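Local coordinates for uncharacterized protein (Sulfolobus solfataricus, PDB 4WYH), which is PriX, a noncatalytic subunit of the archaeal eukaryotic-type primase, needed for efficient primer synthesis, at residues 92-95 against 96-100; 41-44 against 45-48; 120-123 against 124-128; 84-87 against 88-92. One frame throughout, in Å; residues are numbered along the deposited sequence.

Contact 1 (92-95 against 96-100); sequences KSVI and NGVKK
Val94 O accepts the backbone N-H of Val98 at 2.9 Å, one of four successive i to i+4 bonds that cross here inside helix 88-101. Lys92 O takes Asn96 N two residues earlier, also at 2.9 Å, and Ser93 O takes Gly97 N at 2.8 Å. The last of the four, Lys99 N to Ile95 O, is somewhat longer at 3.1 Å. All four carbonyls of 92-95 are thereby matched with an amide one turn on, and within 96-100 the pattern continues from Asn96 O to Lys100 N. Further carbonyls reach side chains: Val98 O receives Asn61 ND2 and Gly97 O receives Lys101 NZ.

The branches of Val98 lie close to the acceptors. With chi1 at -58°, CG1 is anti to the carbonyl carbon and lies 3.3 Å from Val94 O, while CG2 comes 3.5 Å from Ile95 O. CG1 also meets Val94 CG1 at 4.2 Å, a loose apolar touch along one side of the helix, where both valines rest on Ser56 of helix 47-63. Ile95 is turned to helix 67-78 and packs on Ala70 and Leu74. Lys99 brings only its CB to Ile95 O, at 3.3 Å. Every hydrogen bond between the two segments is main chain to main chain; the chemistry implies a regular helix held by its own backbone, its aliphatic side chains committed to the neighbouring helices.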
loop_
_atom_site.group_PDB
_atom_site.type_symbol
_atom_site.label_atom_id
_atom_site.label_comp_id
_atom_site.label_asym_id
_atom_site.label_seq_id
_atom_site.Cartn_x
_atom_site.Cartn_y
_atom_site.Cartn_z
ATOM N N LYS A 92 0.921 2.185 -12.426
ATOM C CA LYS A 92 0.689 1.147 -13.377
ATOM C C LYS A 92 1.885 0.210 -13.474
ATOM O O LYS A 92 1.720 -1.017 -13.484
ATOM C CB LYS A 92 0.397 1.695 -14.768
ATOM C CG LYS A 92 -0.792 2.606 -14.829
ATOM C CD LYS A 92 -1.021 3.030 -16.290
ATOM C CE LYS A 92 -2.335 3.767 -16.481
ATOM N NZ LYS A 92 -2.247 4.420 -17.824
ATOM N N SER A 93 3.091 0.769 -13.518
ATOM C CA SER A 93 4.299 -0.070 -13.492
ATOM C C SER A 93 4.428 -0.960 -12.233
ATOM O O SER A 93 4.772 -2.138 -12.315
ATOM C CB SER A 93 5.533 0.778 -13.647
ATOM O OG SER A 93 6.708 -0.043 -13.511
ATOM N N VAL A 94 4.193 -0.406 -11.055
ATOM C CA VAL A 94 4.178 -1.225 -9.851
ATOM C C VAL A 94 3.202 -2.391 -9.931
ATOM O O VAL A 94 3.540 -3.521 -9.579
ATOM C CB VAL A 94 3.813 -0.363 -8.637
ATOM C CG1 VAL A 94 3.668 -1.232 -7.395
ATOM C CG2 VAL A 94 4.845 0.747 -8.398
ATOM N N ILE A 95 1.946 -2.081 -10.276
ATOM C CA ILE A 95 0.867 -3.055 -10.364
ATOM C C ILE A 95 1.272 -4.154 -11.347
ATOM O O ILE A 95 1.150 -5.313 -11.014
ATOM C CB ILE A 95 -0.466 -2.418 -10.832
ATOM C CG1 ILE A 95 -1.017 -1.481 -9.744
ATOM C CG2 ILE A 95 -1.485 -3.485 -11.248
ATOM C CD1 ILE A 95 -1.991 -0.487 -10.338
ATOM N N ASN A 96 1.769 -3.771 -12.529
ATOM C CA ASN A 96 2.204 -4.788 -13.492
ATOM C C ASN A 96 3.343 -5.612 -12.951
ATOM O O ASN A 96 3.308 -6.826 -13.081
ATOM C CB ASN A 96 2.664 -4.119 -14.778
ATOM C CG ASN A 96 2.989 -5.141 -15.861
ATOM O OD1 ASN A 96 2.076 -5.713 -16.448
ATOM N ND2 ASN A 96 4.263 -5.353 -16.138
ATOM N N GLY A 97 4.371 -4.958 -12.358
ATOM C CA GLY A 97 5.553 -5.687 -11.828
ATOM C C GLY A 97 5.225 -6.692 -10.727
ATOM O O GLY A 97 5.760 -7.813 -10.699
ATOM N N VAL A 98 4.393 -6.280 -9.759
ATOM C CA VAL A 98 4.030 -7.171 -8.645
ATOM C C VAL A 98 3.174 -8.291 -9.128
ATOM O O VAL A 98 3.270 -9.418 -8.597
ATOM C CB VAL A 98 3.340 -6.481 -7.456
ATOM C CG1 VAL A 98 4.205 -5.403 -6.890
ATOM C CG2 VAL A 98 1.894 -6.019 -7.701
ATOM N N LYS A 99 2.309 -8.024 -10.106
ATOM C CA LYS A 99 1.497 -9.083 -10.713
ATOM C C LYS A 99 2.347 -10.096 -11.431
ATOM O O LYS A 99 2.091 -11.306 -11.327
ATOM C CB LYS A 99 0.468 -8.503 -11.699
ATOM C CG LYS A 99 -0.502 -9.558 -12.292
ATOM C CD LYS A 99 -1.558 -8.921 -13.182
ATOM C CE LYS A 99 -2.633 -9.899 -13.638
ATOM N NZ LYS A 99 -3.603 -10.255 -12.546
ATOM N N LYS A 100 3.304 -9.628 -12.207
ATOM C CA LYS A 100 4.173 -10.542 -12.950
ATOM C C LYS A 100 5.006 -11.454 -12.039
ATOM O O LYS A 100 5.134 -12.660 -12.320
ATOM C CB LYS A 100 5.100 -9.757 -13.882
ATOM C CG LYS A 100 4.423 -9.332 -15.143
ATOM C CD LYS A 100 5.364 -9.185 -16.318
ATOM C CE LYS A 100 4.680 -8.410 -17.439
ATOM N NZ LYS A 100 5.255 -8.902 -18.700
#

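Contact 2 (41-44 against 45-48); sequences MGLQ and DSRK
Leu43 and Gln44 meet Ser46 and Arg47 in a tight local contact of side chain on backbone, in the turn that joins helix 33-41 to helix 47-63. Its one direct hydrogen bond runs from Arg47 NE to Gln44 O, 3.0 Å long and bent to 143° at the hydrogen. The donor lies in the carbonyl plane, on a lone pair, although the oxygen stands 24° out of the guanidinium plane. A bend at chi3 (-63°) folds the arginine back over the turn, with CD 3.6 Å from Leu43 O. One water doubles the link, donating to Gln44 O and accepting from Arg47 NH2, both at 2.9 Å. A second water donates to Asp45 OD1 at 2.7 Å and more weakly to the same carbonyl. The guanidinium also bonds to Tyr78 O and Ser83 O and makes a cation-pi contact with Tyr78.

On the side of the turn that meets helix 116-128, Leu43 CD1 packs 3.5 Å from Ser46 OG, whose polar partner is Glu121 OE1. That carboxylate also receives Gln44 N and Asp45 N, so one acid of helix 116-128 grips three successive residues. Ser46 holds the N-cap position, but its hydroxyl makes no capping bond. The whole is a short helix-to-helix turn, pinned by an arginine and an acid, and it presents Asp45, seen to bind manganese in this protein, though this chain holds no metal.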
loop_
_atom_site.group_PDB
_atom_site.type_symbol
_atom_site.label_atom_id
_atom_site.label_comp_id
_atom_site.label_asym_id
_atom_site.label_seq_id
_atom_site.Cartn_x
_atom_site.Cartn_y
_atom_site.Cartn_z
ATOM N N MET A 41 -7.560 5.010 5.402
ATOM C CA MET A 41 -7.210 6.150 6.243
ATOM C C MET A 41 -6.057 7.005 5.739
ATOM O O MET A 41 -6.064 8.209 5.899
ATOM C CB MET A 41 -6.965 5.674 7.657
ATOM C CG MET A 41 -8.139 4.915 8.271
ATOM S SD MET A 41 -9.613 5.940 8.518
ATOM C CE MET A 41 -8.919 7.505 9.098
ATOM N N GLY A 42 -5.066 6.359 5.126
ATOM C CA GLY A 42 -3.943 7.026 4.551
ATOM C C GLY A 42 -2.734 7.002 5.471
ATOM O O GLY A 42 -2.839 6.689 6.656
ATOM N N LEU A 43 -1.580 7.243 4.887
ATOM C CA LEU A 43 -0.335 7.354 5.623
ATOM C C LEU A 43 0.316 8.720 5.296
ATOM O O LEU A 43 -0.337 9.642 4.728
ATOM C CB LEU A 43 0.621 6.181 5.292
ATOM C CG LEU A 43 0.145 4.747 5.627
ATOM C CD1 LEU A 43 1.166 3.685 5.170
ATOM C CD2 LEU A 43 -0.188 4.573 7.099
ATOM N N GLN A 44 1.602 8.813 5.616
ATOM C CA GLN A 44 2.259 10.089 5.601
ATOM C C GLN A 44 3.580 10.074 4.804
ATOM O O GLN A 44 3.530 10.327 3.645
ATOM C CB GLN A 44 2.367 10.623 7.019
ATOM C CG GLN A 44 2.881 12.035 7.104
ATOM C CD GLN A 44 2.695 12.668 8.475
ATOM O OE1 GLN A 44 2.437 13.858 8.570
ATOM N NE2 GLN A 44 2.801 11.891 9.527
ATOM N N ASP A 45 4.725 9.933 5.442
ATOM C CA ASP A 45 5.992 9.849 4.745
ATOM C C ASP A 45 6.264 8.498 4.089
ATOM O O ASP A 45 7.137 8.395 3.268
ATOM C CB ASP A 45 7.127 10.148 5.703
ATOM C CG ASP A 45 7.050 11.600 6.298
ATOM O OD1 ASP A 45 6.359 12.484 5.731
ATOM O OD2 ASP A 45 7.676 11.771 7.353
ATOM N N SER A 46 5.499 7.462 4.445
ATOM C CA SER A 46 5.760 6.140 3.982
ATOM C C SER A 46 4.826 5.675 2.873
ATOM O O SER A 46 4.855 4.526 2.545
ATOM C CB SER A 46 5.746 5.167 5.159
ATOM O OG SER A 46 4.445 4.938 5.607
ATOM N N ARG A 47 3.978 6.564 2.327
ATOM C CA ARG A 47 2.956 6.211 1.309
ATOM C C ARG A 47 3.457 5.464 0.130
ATOM O O ARG A 47 2.868 4.449 -0.215
ATOM C CB ARG A 47 2.200 7.446 0.796
ATOM C CG ARG A 47 1.179 7.959 1.749
ATOM C CD ARG A 47 0.647 9.327 1.306
ATOM N NE ARG A 47 1.705 10.337 1.305
ATOM C CZ ARG A 47 1.589 11.500 0.696
ATOM N NH1 ARG A 47 0.466 11.836 0.016
ATOM N NH2 ARG A 47 2.575 12.348 0.786
ATOM N N LYS A 48 4.566 5.923 -0.477
ATOM C CA LYS A 48 5.046 5.276 -1.672
ATOM C C LYS A 48 5.610 3.889 -1.370
ATOM O O LYS A 48 5.293 2.931 -2.008
ATOM C CB LYS A 48 6.021 6.184 -2.421
ATOM C CG LYS A 48 5.283 7.256 -3.204
ATOM C CD LYS A 48 6.275 8.162 -3.906
ATOM C CE LYS A 48 5.530 9.339 -4.480
ATOM N NZ LYS A 48 6.480 10.274 -5.146
HETATM O O HOH W 1 4.729 12.912 3.642
HETATM O O HOH W 2 5.173 11.184 1.380
#

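Contact 3 (120-123 against 124-128); sequences NEII and RVLKN
Ile123 O and Lys127 N form the shortest of four backbone hydrogen bonds across this turn of helix 116-128, at 2.7 Å. Arg124 N bonds to Asn120 O and Leu126 N to Ile122 O, each at 3.0 Å, while Val125 N reaches Glu121 O only at 3.3 Å, its donor well above the carbonyl plane. The carboxylate of Glu121 reaches instead to residues 44-46, before helix 47-63, and bonds to Ser46 OG and to the amides of Gln44 and Asp45.

Outward from the backbone, Arg124, with CG anti to its carbonyl carbon (chi1 -71°), runs extended back along the helix, its CG 3.0 Å from Asn120 O. The guanidinium lies with one face against Asn120 CB, which stands 3.9 Å above its centre. The amide of Asn120 and the guanidinium are inclined by 31°, a slanting approach without a bond between them.

On another side, Leu126 points the same way as Ile122 and sets CD1 3.9 Å from Ile122 CG2; the same methyl is a looser 4.4 Å from Ile123 CD1. Replacing Leu126 with a serine would probably leave Ile122 CG2 without its apolar neighbour and open a gap toward Trp34. Ile122 and Leu126 both pack on Trp34 of helix 33-41, and Val125 on Met41 at that helix's end, so one side of helix 116-128 lies against helix 33-41 and the turn after it.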
loop_
_atom_site.group_PDB
_atom_site.type_symbol
_atom_site.label_atom_id
_atom_site.label_comp_id
_atom_site.label_asym_id
_atom_site.label_seq_id
_atom_site.Cartn_x
_atom_site.Cartn_y
_atom_site.Cartn_z
ATOM N N ASN A 120 5.412 2.590 12.271
ATOM C CA ASN A 120 4.724 3.552 13.142
ATOM C C ASN A 120 3.535 4.228 12.438
ATOM O O ASN A 120 2.533 4.379 13.029
ATOM C CB ASN A 120 5.697 4.583 13.667
ATOM C CG ASN A 120 6.554 4.034 14.788
ATOM O OD1 ASN A 120 6.283 2.945 15.299
ATOM N ND2 ASN A 120 7.582 4.738 15.167
ATOM N N GLU A 121 3.658 4.609 11.170
ATOM C CA GLU A 121 2.548 5.236 10.491
ATOM C C GLU A 121 1.302 4.293 10.393
ATOM O O GLU A 121 0.147 4.717 10.541
ATOM C CB GLU A 121 3.001 5.784 9.146
ATOM C CG GLU A 121 4.033 6.917 9.243
ATOM C CD GLU A 121 4.298 7.595 7.904
ATOM O OE1 GLU A 121 3.826 7.099 6.876
ATOM O OE2 GLU A 121 4.963 8.622 7.915
ATOM N N ILE A 122 1.573 3.017 10.123
ATOM C CA ILE A 122 0.552 1.963 10.013
ATOM C C ILE A 122 -0.152 1.743 11.349
ATOM O O ILE A 122 -1.360 1.805 11.450
ATOM C CB ILE A 122 1.215 0.652 9.544
ATOM C CG1 ILE A 122 1.588 0.764 8.061
ATOM C CG2 ILE A 122 0.314 -0.557 9.777
ATOM C CD1 ILE A 122 2.475 -0.367 7.588
ATOM N N ILE A 123 0.651 1.462 12.349
ATOM C CA ILE A 123 0.177 1.207 13.689
ATOM C C ILE A 123 -0.652 2.367 14.210
ATOM O O ILE A 123 -1.649 2.154 14.868
ATOM C CB ILE A 123 1.404 0.987 14.620
ATOM C CG1 ILE A 123 2.065 -0.334 14.377
ATOM C CG2 ILE A 123 1.049 1.098 16.074
ATOM C CD1 ILE A 123 1.152 -1.499 14.274
ATOM N N ARG A 124 -0.199 3.592 13.956
ATOM C CA ARG A 124 -0.876 4.812 14.474
ATOM C C ARG A 124 -2.259 4.946 13.898
ATOM O O ARG A 124 -3.213 5.326 14.640
ATOM C CB ARG A 124 -0.059 6.074 14.221
ATOM C CG ARG A 124 1.171 6.058 15.132
ATOM C CD ARG A 124 2.121 7.211 14.846
ATOM N NE ARG A 124 3.261 7.246 15.783
ATOM C CZ ARG A 124 4.431 7.828 15.511
ATOM N NH1 ARG A 124 4.605 8.420 14.342
ATOM N NH2 ARG A 124 5.430 7.818 16.397
ATOM N N VAL A 125 -2.387 4.540 12.624
ATOM C CA VAL A 125 -3.717 4.464 11.997
ATOM C C VAL A 125 -4.569 3.360 12.598
ATOM O O VAL A 125 -5.752 3.557 12.840
ATOM C CB VAL A 125 -3.577 4.229 10.465
ATOM C CG1 VAL A 125 -4.890 3.763 9.817
ATOM C CG2 VAL A 125 -3.053 5.488 9.838
ATOM N N LEU A 126 -3.977 2.175 12.792
ATOM C CA LEU A 126 -4.735 1.016 13.307
ATOM C C LEU A 126 -5.174 1.325 14.737
ATOM O O LEU A 126 -6.324 1.014 15.144
ATOM C CB LEU A 126 -3.890 -0.243 13.253
ATOM C CG LEU A 126 -3.427 -0.649 11.860
ATOM C CD1 LEU A 126 -2.619 -1.934 11.987
ATOM C CD2 LEU A 126 -4.639 -0.779 10.945
ATOM N N LYS A 127 -4.248 1.994 15.452
ATOM C CA LYS A 127 -4.369 2.239 16.852
ATOM C C LYS A 127 -5.361 3.320 17.154
ATOM O O LYS A 127 -6.216 3.134 18.063
ATOM C CB LYS A 127 -3.018 2.554 17.472
ATOM C CG LYS A 127 -2.210 1.301 17.682
ATOM C CD LYS A 127 -1.022 1.694 18.464
ATOM C CE LYS A 127 -0.115 0.477 18.543
ATOM N NZ LYS A 127 -0.367 -0.543 19.622
ATOM N N ASN A 128 -5.320 4.419 16.399
ATOM C CA ASN A 128 -6.282 5.497 16.726
ATOM C C ASN A 128 -7.683 5.180 16.301
ATOM O O ASN A 128 -8.604 5.890 16.685
ATOM C CB ASN A 128 -5.885 6.858 16.183
ATOM C CG ASN A 128 -5.950 6.916 14.709
ATOM O OD1 ASN A 128 -5.794 5.896 14.040
ATOM N ND2 ASN A 128 -6.207 8.112 14.165
#

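Contact 4 (84-87 against 88-92); sequences GKVY and ESWLK
Leu91 lies across the extended end of the loop at Val86 and Tyr87, and each of its side-chain carbons has a partner there. CB sits 3.9 Å from Tyr87 O, and CG comes closer to the same oxygen, at 3.6 Å. At the tip, CD1 meets Val86 CG1 at 3.8 Å, and both methyls lie near Val86 CG2, CD2 at 4.2 Å. The leucine and the valine cross at about a right angle. With chi1 of Val86 at 73°, its CG2 is anti to the backbone N, and this methyl also touches Trp90 CE3 at 3.7 Å, obliquely to the indole. Val86 thus touches two consecutive side chains of helix 88-101.

Tyr87 occupies the N-cap position, and its O accepts Leu91 N at 3.1 Å, nearly straight at 164°. Its CB packs against Trp90 CB at 4.0 Å. Cutting Leu91 back to an alanine is likely to strip Val86 CG1 of its partner and open a gap toward Ile51 and Leu71, which the leucine also touches. Trp90 likewise rests on Ile51, and Glu88 turns to a salt bridge with Lys75. The chemistry implies that the loop is fastened to the helix start by the Tyr87 to Leu91 backbone bond and by apolar contacts of Val86 with Trp90 and Leu91, with the charged group of Glu88 directed at helix 67-78.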
loop_
_atom_site.group_PDB
_atom_site.type_symbol
_atom_site.label_atom_id
_atom_site.label_comp_id
_atom_site.label_asym_id
_atom_site.label_seq_id
_atom_site.Cartn_x
_atom_site.Cartn_y
_atom_site.Cartn_z
ATOM N N GLY A 84 1.491 16.045 -1.892
ATOM C CA GLY A 84 2.432 15.236 -2.574
ATOM C C GLY A 84 1.866 14.848 -3.918
ATOM O O GLY A 84 0.740 15.084 -4.219
ATOM N N LYS A 85 2.692 14.236 -4.719
ATOM C CA LYS A 85 2.216 13.743 -5.951
ATOM C C LYS A 85 2.751 12.362 -6.318
ATOM O O LYS A 85 3.873 11.997 -6.002
ATOM C CB LYS A 85 2.543 14.721 -7.019
ATOM C CG LYS A 85 4.014 14.774 -7.285
ATOM C CD LYS A 85 4.210 15.199 -8.720
ATOM C CE LYS A 85 5.660 15.374 -9.065
ATOM N NZ LYS A 85 6.022 16.846 -8.967
ATOM N N VAL A 86 1.890 11.615 -6.980
ATOM C CA VAL A 86 2.237 10.321 -7.533
ATOM C C VAL A 86 1.870 10.269 -9.057
ATOM O O VAL A 86 0.816 10.765 -9.463
ATOM C CB VAL A 86 1.584 9.153 -6.719
ATOM C CG1 VAL A 86 0.051 9.053 -6.961
ATOM C CG2 VAL A 86 2.256 7.856 -7.127
ATOM N N TYR A 87 2.761 9.673 -9.868
ATOM C CA TYR A 87 2.554 9.387 -11.309
ATOM C C TYR A 87 1.722 8.154 -11.530
ATOM O O TYR A 87 1.999 7.094 -10.934
ATOM C CB TYR A 87 3.927 9.150 -12.004
ATOM C CG TYR A 87 4.819 10.366 -12.109
ATOM C CD1 TYR A 87 4.985 11.057 -13.334
ATOM C CD2 TYR A 87 5.519 10.849 -10.992
ATOM C CE1 TYR A 87 5.842 12.168 -13.427
ATOM C CE2 TYR A 87 6.356 11.970 -11.084
ATOM C CZ TYR A 87 6.542 12.609 -12.297
ATOM O OH TYR A 87 7.393 13.708 -12.348
ATOM N N GLU A 88 0.741 8.267 -12.414
ATOM C CA GLU A 88 0.009 7.105 -12.861
ATOM C C GLU A 88 0.949 6.086 -13.503
ATOM O O GLU A 88 0.744 4.924 -13.363
ATOM C CB GLU A 88 -1.093 7.427 -13.839
ATOM C CG GLU A 88 -2.362 7.846 -13.119
ATOM C CD GLU A 88 -3.581 7.904 -14.030
ATOM O OE1 GLU A 88 -3.509 7.492 -15.203
ATOM O OE2 GLU A 88 -4.610 8.367 -13.545
ATOM N N SER A 89 1.930 6.552 -14.235
ATOM C CA SER A 89 2.845 5.649 -14.917
ATOM C C SER A 89 3.622 4.815 -13.850
ATOM O O SER A 89 3.823 3.591 -14.024
ATOM C CB SER A 89 3.766 6.448 -15.847
ATOM O OG SER A 89 4.805 7.024 -15.082
ATOM N N TRP A 90 3.995 5.442 -12.726
ATOM C CA TRP A 90 4.621 4.700 -11.628
ATOM C C TRP A 90 3.638 3.618 -11.094
ATOM O O TRP A 90 3.989 2.469 -10.970
ATOM C CB TRP A 90 5.051 5.641 -10.512
ATOM C CG TRP A 90 5.813 5.021 -9.454
ATOM C CD1 TRP A 90 7.179 4.766 -9.465
ATOM C CD2 TRP A 90 5.351 4.629 -8.164
ATOM N NE1 TRP A 90 7.564 4.218 -8.276
ATOM C CE2 TRP A 90 6.464 4.121 -7.453
ATOM C CE3 TRP A 90 4.124 4.675 -7.519
ATOM C CZ2 TRP A 90 6.365 3.659 -6.152
ATOM C CZ3 TRP A 90 4.045 4.187 -6.209
ATOM C CH2 TRP A 90 5.156 3.719 -5.548
ATOM N N LEU A 91 2.416 4.016 -10.813
ATOM C CA LEU A 91 1.408 3.098 -10.234
ATOM C C LEU A 91 1.108 1.919 -11.139
ATOM O O LEU A 91 1.062 0.806 -10.680
ATOM C CB LEU A 91 0.146 3.839 -9.873
ATOM C CG LEU A 91 0.282 4.820 -8.705
ATOM C CD1 LEU A 91 -0.946 5.734 -8.558
ATOM C CD2 LEU A 91 0.537 4.073 -7.393
ATOM N N LYS A 92 0.921 2.185 -12.426
ATOM C CA LYS A 92 0.689 1.147 -13.377
ATOM C C LYS A 92 1.885 0.210 -13.474
ATOM O O LYS A 92 1.720 -1.017 -13.484
ATOM C CB LYS A 92 0.397 1.695 -14.768
ATOM C CG LYS A 92 -0.792 2.606 -14.829
ATOM C CD LYS A 92 -1.021 3.030 -16.290
ATOM C CE LYS A 92 -2.335 3.767 -16.481
ATOM N NZ LYS A 92 -2.247 4.420 -17.824
#

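How the contacts relate
Along the chain the order is contact 2, contact 4, contact 1, contact 3, in an all-helical fold. Contact 4 covers the loop into helix 88-101 and its first turn, contact 1 the next turns; they share Lys92, with centres 12 Å apart. Contact 2, at the start of helix 47-63, links the two sides: it touches contact 3 on helix 116-128, centres 11 Å apart, through the Glu121 carboxylate, and contact 4, centres 14 Å apart, through Lys48, whose O packs on Trp90. Contacts 1 and 3 lie on opposite sides of the chain's centre, about 27 Å between centres. The manganese-binding turn is therefore joined to both outlying helices, through the acid on one side and Lys48 on the other.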